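Local atomic coordinates of putative peptidase (Chlamydophila abortus, PDB entry 3CE2), a protein that probably acts as a zinc-dependent oligopeptidase of the M3B family that degrades small peptides. Residues 433-438 with 547-552; 554-559 with 592-597. All coordinates share one frame; numbering follows the deposited sequence.

Interaction 1 (433-438 with 547-552); sequences STLNEM and CFLEKI
L435 and L549 meet where the axes of segments 433-438 and 547-552 approach to 10.0 Å at 45°. This is a buried contact between apolar side chains, with no hydrogen bond from one segment to the other. The CB of L435 points toward segment 547-552, and CG lies anti to the backbone N (chi1 -178°), which carries the side chain toward that segment. L435 CG passes 4.1 Å from L549 CB. The contact is made chiefly by the next atom out, L435 CD1, which rests 3.7 Å from F548 CB. L435 CD1 also reaches the backbone, 3.8 Å from L549 N, just where one residue passes into the next. L435 runs at about a right angle to F548, whose ring turns away to meet Y563 and F566. L549 answers with its branch CD2, 3.6 Å from M438 CB; the methionine bends at chi2 and chi3, carrying its sulfur away, so the touch is with the root of that side chain. E437 OE2 hydrogen-bonds ND1 of H402, a ligand in the HExxH zinc site (H402, H406, E430), which makes E437 a second-shell residue. Thus helix 431-447 packs on helix 536-553 with the L435 side chain about 11 Å from the zinc ion, while Y563 of helix 559-567 touches L435 and F598 of helix 590-607 lies against L549.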
loop_
_atom_site.group_PDB
_atom_site.type_symbol
_atom_site.label_atom_id
_atom_site.label_comp_id
_atom_site.label_asym_id
_atom_site.label_seq_id
_atom_site.Cartn_x
_atom_site.Cartn_y
_atom_site.Cartn_z
ATOM N N SER A 433 -8.211 0.622 -5.795
ATOM C CA SER A 433 -7.502 -0.146 -6.811
ATOM C C SER A 433 -7.869 -1.630 -6.747
ATOM O O SER A 433 -8.106 -2.275 -7.777
ATOM C CB SER A 433 -6.003 0.019 -6.624
ATOM O OG SER A 433 -5.673 -0.168 -5.258
ATOM N N THR A 434 -7.923 -2.158 -5.523
ATOM C CA THR A 434 -8.190 -3.566 -5.305
ATOM C C THR A 434 -9.613 -3.888 -5.719
ATOM O O THR A 434 -9.855 -4.872 -6.428
ATOM C CB THR A 434 -7.942 -3.955 -3.835
ATOM O OG1 THR A 434 -6.536 -3.879 -3.556
ATOM C CG2 THR A 434 -8.408 -5.363 -3.567
ATOM N N LEU A 435 -10.552 -3.042 -5.305
ATOM C CA LEU A 435 -11.944 -3.205 -5.726
ATOM C C LEU A 435 -12.063 -3.248 -7.248
ATOM O O LEU A 435 -12.736 -4.119 -7.787
ATOM C CB LEU A 435 -12.843 -2.114 -5.142
ATOM C CG LEU A 435 -14.347 -2.192 -5.464
ATOM C CD1 LEU A 435 -15.201 -1.652 -4.320
ATOM C CD2 LEU A 435 -14.711 -1.506 -6.763
ATOM N N ASN A 436 -11.411 -2.332 -7.950
ATOM C CA ASN A 436 -11.391 -2.415 -9.416
ATOM C C ASN A 436 -10.814 -3.729 -9.965
ATOM O O ASN A 436 -11.380 -4.309 -10.879
ATOM C CB ASN A 436 -10.687 -1.204 -10.049
ATOM C CG ASN A 436 -11.568 0.022 -10.089
ATOM O OD1 ASN A 436 -12.682 0.011 -9.577
ATOM N ND2 ASN A 436 -11.071 1.094 -10.683
ATOM N N GLU A 437 -9.693 -4.202 -9.423
ATOM C CA GLU A 437 -9.140 -5.472 -9.882
ATOM C C GLU A 437 -10.194 -6.532 -9.744
ATOM O O GLU A 437 -10.435 -7.282 -10.670
ATOM C CB GLU A 437 -7.962 -5.907 -9.038
ATOM C CG GLU A 437 -6.615 -5.371 -9.477
ATOM C CD GLU A 437 -5.567 -5.496 -8.369
ATOM O OE1 GLU A 437 -5.143 -6.635 -8.069
ATOM O OE2 GLU A 437 -5.188 -4.456 -7.787
ATOM N N MET A 438 -10.808 -6.599 -8.565
ATOM C CA MET A 438 -11.763 -7.659 -8.224
ATOM C C MET A 438 -13.018 -7.618 -9.078
ATOM O O MET A 438 -13.465 -8.632 -9.588
ATOM C CB MET A 438 -12.106 -7.601 -6.734
ATOM C CG MET A 438 -10.913 -7.960 -5.839
ATOM S SD MET A 438 -10.514 -9.722 -5.930
ATOM C CE MET A 438 -8.735 -9.695 -6.045
ATOM N N CYS A 547 -15.921 -5.977 0.843
ATOM C CA CYS A 547 -17.185 -5.581 1.450
ATOM C C CYS A 547 -17.956 -4.622 0.571
ATOM O O CYS A 547 -19.080 -4.902 0.173
ATOM C CB CYS A 547 -16.930 -4.930 2.802
ATOM S SG CYS A 547 -18.422 -4.382 3.666
ATOM N N PHE A 548 -17.357 -3.482 0.263
ATOM C CA PHE A 548 -17.956 -2.517 -0.663
ATOM C C PHE A 548 -18.425 -3.183 -1.931
ATOM O O PHE A 548 -19.545 -2.972 -2.391
ATOM C CB PHE A 548 -16.928 -1.479 -1.032
ATOM C CG PHE A 548 -16.885 -0.324 -0.101
ATOM C CD1 PHE A 548 -18.051 0.340 0.244
ATOM C CD2 PHE A 548 -15.689 0.133 0.392
ATOM C CE1 PHE A 548 -18.015 1.424 1.088
ATOM C CE2 PHE A 548 -15.639 1.217 1.227
ATOM C CZ PHE A 548 -16.795 1.855 1.585
ATOM N N LEU A 549 -17.565 -4.012 -2.489
ATOM C CA LEU A 549 -17.882 -4.679 -3.755
ATOM C C LEU A 549 -19.084 -5.630 -3.657
ATOM O O LEU A 549 -19.976 -5.620 -4.515
ATOM C CB LEU A 549 -16.641 -5.407 -4.300
ATOM C CG LEU A 549 -16.881 -6.130 -5.612
ATOM C CD1 LEU A 549 -17.424 -5.176 -6.672
ATOM C CD2 LEU A 549 -15.610 -6.823 -6.079
ATOM N N GLU A 550 -19.110 -6.447 -2.608
ATOM C CA GLU A 550 -20.192 -7.410 -2.417
ATOM C C GLU A 550 -21.550 -6.700 -2.312
ATOM O O GLU A 550 -22.512 -7.093 -2.969
ATOM C CB GLU A 550 -19.921 -8.254 -1.176
ATOM C CG GLU A 550 -21.002 -9.292 -0.846
ATOM C CD GLU A 550 -20.915 -10.550 -1.702
ATOM O OE1 GLU A 550 -20.180 -10.554 -2.722
ATOM O OE2 GLU A 550 -21.586 -11.541 -1.342
ATOM N N LYS A 551 -21.615 -5.640 -1.512
ATOM C CA LYS A 551 -22.821 -4.843 -1.411
ATOM C C LYS A 551 -23.235 -4.307 -2.775
ATOM O O LYS A 551 -24.419 -4.287 -3.106
ATOM C CB LYS A 551 -22.625 -3.685 -0.436
ATOM C CG LYS A 551 -22.434 -4.112 1.007
ATOM C CD LYS A 551 -22.236 -2.914 1.964
ATOM C CE LYS A 551 -22.478 -3.380 3.403
ATOM N NZ LYS A 551 -21.659 -2.670 4.424
ATOM N N ILE A 552 -22.262 -3.882 -3.576
ATOM C CA ILE A 552 -22.586 -3.289 -4.858
ATOM C C ILE A 552 -23.101 -4.356 -5.808
ATOM O O ILE A 552 -24.057 -4.124 -6.538
ATOM C CB ILE A 552 -21.377 -2.545 -5.473
ATOM C CG1 ILE A 552 -21.180 -1.205 -4.777
ATOM C CG2 ILE A 552 -21.564 -2.334 -6.993
ATOM C CD1 ILE A 552 -19.750 -0.712 -4.831
#

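Interaction 2 (554-559 with 592-597)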
loop_
_atom_site.group_PDB
_atom_site.type_symbol
_atom_site.label_atom_id
_atom_site.label_comp_id
_atom_site.label_asym_id
_atom_site.label_seq_id
_atom_site.Cartn_x
_atom_site.Cartn_y
_atom_site.Cartn_z
ATOM N N ASN A 554 -24.797 -6.873 -5.148
ATOM C CA ASN A 554 -26.094 -7.351 -4.686
ATOM C C ASN A 554 -27.148 -6.257 -4.529
ATOM O O ASN A 554 -28.263 -6.524 -4.070
ATOM C CB ASN A 554 -25.908 -8.072 -3.361
ATOM C CG ASN A 554 -25.245 -9.403 -3.536
ATOM O OD1 ASN A 554 -25.580 -10.159 -4.453
ATOM N ND2 ASN A 554 -24.290 -9.705 -2.667
ATOM N N ASN A 555 -26.776 -5.036 -4.918
ATOM C CA ASN A 555 -27.601 -3.835 -4.775
ATOM C C ASN A 555 -28.149 -3.663 -3.383
ATOM O O ASN A 555 -29.336 -3.427 -3.211
ATOM C CB ASN A 555 -28.740 -3.831 -5.788
ATOM C CG ASN A 555 -28.388 -4.606 -7.027
ATOM O OD1 ASN A 555 -28.469 -5.834 -7.039
ATOM N ND2 ASN A 555 -27.961 -3.904 -8.073
ATOM N N GLU A 556 -27.285 -3.780 -2.388
ATOM C CA GLU A 556 -27.722 -3.677 -1.014
ATOM C C GLU A 556 -27.868 -2.228 -0.654
ATOM O O GLU A 556 -26.928 -1.460 -0.817
ATOM C CB GLU A 556 -26.727 -4.354 -0.102
ATOM C CG GLU A 556 -26.277 -5.668 -0.680
ATOM C CD GLU A 556 -26.307 -6.777 0.330
ATOM O OE1 GLU A 556 -25.994 -6.491 1.512
ATOM O OE2 GLU A 556 -26.648 -7.922 -0.063
ATOM N N ASP A 557 -29.058 -1.864 -0.174
ATOM C CA ASP A 557 -29.438 -0.461 0.030
ATOM C C ASP A 557 -28.810 0.435 -1.052
ATOM O O ASP A 557 -28.912 0.124 -2.246
ATOM C CB ASP A 557 -29.085 0.011 1.460
ATOM C CG ASP A 557 -27.587 -0.103 1.781
ATOM O OD1 ASP A 557 -27.213 -1.040 2.537
ATOM O OD2 ASP A 557 -26.803 0.747 1.275
ATOM N N ASN A 558 -28.181 1.543 -0.653
ATOM C CA ASN A 558 -27.411 2.304 -1.615
ATOM C C ASN A 558 -25.939 2.186 -1.265
ATOM O O ASN A 558 -25.338 3.056 -0.643
ATOM C CB ASN A 558 -27.941 3.742 -1.877
ATOM C CG ASN A 558 -28.099 4.575 -0.618
ATOM O OD1 ASN A 558 -27.735 5.746 -0.600
ATOM N ND2 ASN A 558 -28.651 3.989 0.429
ATOM N N ALA A 559 -25.387 1.042 -1.640
ATOM C CA ALA A 559 -24.012 0.718 -1.346
ATOM C C ALA A 559 -23.124 1.476 -2.304
ATOM O O ALA A 559 -22.093 2.023 -1.910
ATOM C CB ALA A 559 -23.791 -0.740 -1.499
ATOM N N ILE A 592 -16.034 -7.701 7.636
ATOM C CA ILE A 592 -15.296 -8.929 7.373
ATOM C C ILE A 592 -16.193 -10.107 6.979
ATOM O O ILE A 592 -15.777 -10.987 6.229
ATOM C CB ILE A 592 -14.344 -9.312 8.492
ATOM C CG1 ILE A 592 -13.328 -10.311 7.938
ATOM C CG2 ILE A 592 -15.118 -9.849 9.669
ATOM C CD1 ILE A 592 -12.213 -10.684 8.885
ATOM N N GLN A 593 -17.435 -10.105 7.441
ATOM C CA GLN A 593 -18.353 -11.165 7.057
ATOM C C GLN A 593 -18.777 -11.014 5.614
ATOM O O GLN A 593 -18.937 -12.011 4.893
ATOM C CB GLN A 593 -19.558 -11.198 7.984
ATOM C CG GLN A 593 -19.179 -11.664 9.365
ATOM C CD GLN A 593 -20.387 -12.015 10.205
ATOM O OE1 GLN A 593 -21.349 -11.246 10.282
ATOM N NE2 GLN A 593 -20.341 -13.191 10.845
ATOM N N LYS A 594 -18.930 -9.764 5.183
ATOM C CA LYS A 594 -19.249 -9.492 3.780
ATOM C C LYS A 594 -18.080 -9.917 2.878
ATOM O O LYS A 594 -18.274 -10.432 1.769
ATOM C CB LYS A 594 -19.580 -8.009 3.584
ATOM C CG LYS A 594 -21.030 -7.630 3.845
ATOM C CD LYS A 594 -21.930 -8.422 2.909
ATOM C CE LYS A 594 -23.333 -7.863 2.813
ATOM N NZ LYS A 594 -24.158 -8.779 1.965
ATOM N N ALA A 595 -16.861 -9.711 3.357
ATOM C CA ALA A 595 -15.692 -10.140 2.616
ATOM C C ALA A 595 -15.713 -11.650 2.475
ATOM O O ALA A 595 -15.608 -12.186 1.373
ATOM C CB ALA A 595 -14.425 -9.692 3.333
ATOM N N PHE A 596 -15.855 -12.337 3.601
ATOM C CA PHE A 596 -15.884 -13.794 3.596
ATOM C C PHE A 596 -16.978 -14.368 2.691
ATOM O O PHE A 596 -16.780 -15.387 2.015
ATOM C CB PHE A 596 -16.029 -14.321 5.015
ATOM C CG PHE A 596 -14.786 -14.182 5.837
ATOM C CD1 PHE A 596 -13.547 -14.194 5.244
ATOM C CD2 PHE A 596 -14.855 -14.098 7.209
ATOM C CE1 PHE A 596 -12.397 -14.091 5.996
ATOM C CE2 PHE A 596 -13.707 -13.995 7.971
ATOM C CZ PHE A 596 -12.470 -13.988 7.349
ATOM N N CYS A 597 -18.121 -13.699 2.658
ATOM C CA CYS A 597 -19.186 -14.094 1.740
ATOM C C CYS A 597 -18.720 -14.136 0.303
ATOM O O CYS A 597 -18.936 -15.106 -0.416
ATOM C CB CYS A 597 -20.376 -13.147 1.860
ATOM S SG CYS A 597 -21.313 -13.436 3.372
#
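E556 and K594 form a salt bridge at the protein surface, joining a helix-ending loop to helix 590-607. The loop starts with a Schellman motif: N555, the first residue to leave the helical conformation after helix 536-553, has positive phi (50°), with two bonds closing back onto the last helical turn. E556 follows in an extended conformation and N558 takes the N-cap position of the next helix; residues 554-558 join helix 536-553 to helix 559-567. The close part of the contact is confined to the two charged ends, which approach from opposite directions. K594 NZ donates a hydrogen bond to E556 OE1 at 3.0 Å and lies 3.3 Å from E556 OE2, near both carboxylate oxygens. The E556 chain bends at chi2 on its way to the amine. K594 bends at chi2 (-59°) and is then extended to NZ, while K594 CB packs on C547 SG of helix 536-553. Beyond this pair the segments stand apart: N554 ND2 stays 4.7 Å from K594 NZ, and only 82 Å² is buried in all. Both partners remain partly exposed and also touch a crystal neighbour, so solvent and lattice may influence the pairing. The amine does not lie in the carboxylate plane; K594 NZ meets E556 OE1 from above, 47° out of it.

Overall arrangement
Along the chain, helix 431-447 comes first, right after the zinc ligand E430. Interaction 1 closes a long, largely helical excursion of 108 residues by bringing 547-552 back against it. Interaction 2 opens just two residues later and closes a much shorter loop of 32 residues, through helices 559-567 and 575-581, on helix 590-607. The two are in series, neither nested nor crossing, with centres 10 Å apart. Helix 536-553 and its C-terminal loop link them: K551 O probably accepts a hydrogen bond from E556 N (3.0 Å), and E550 OE2 packs on C597 CB. Together they tie helix 431-447 to the last helix of the chain, 590-607, by way of helix 536-553.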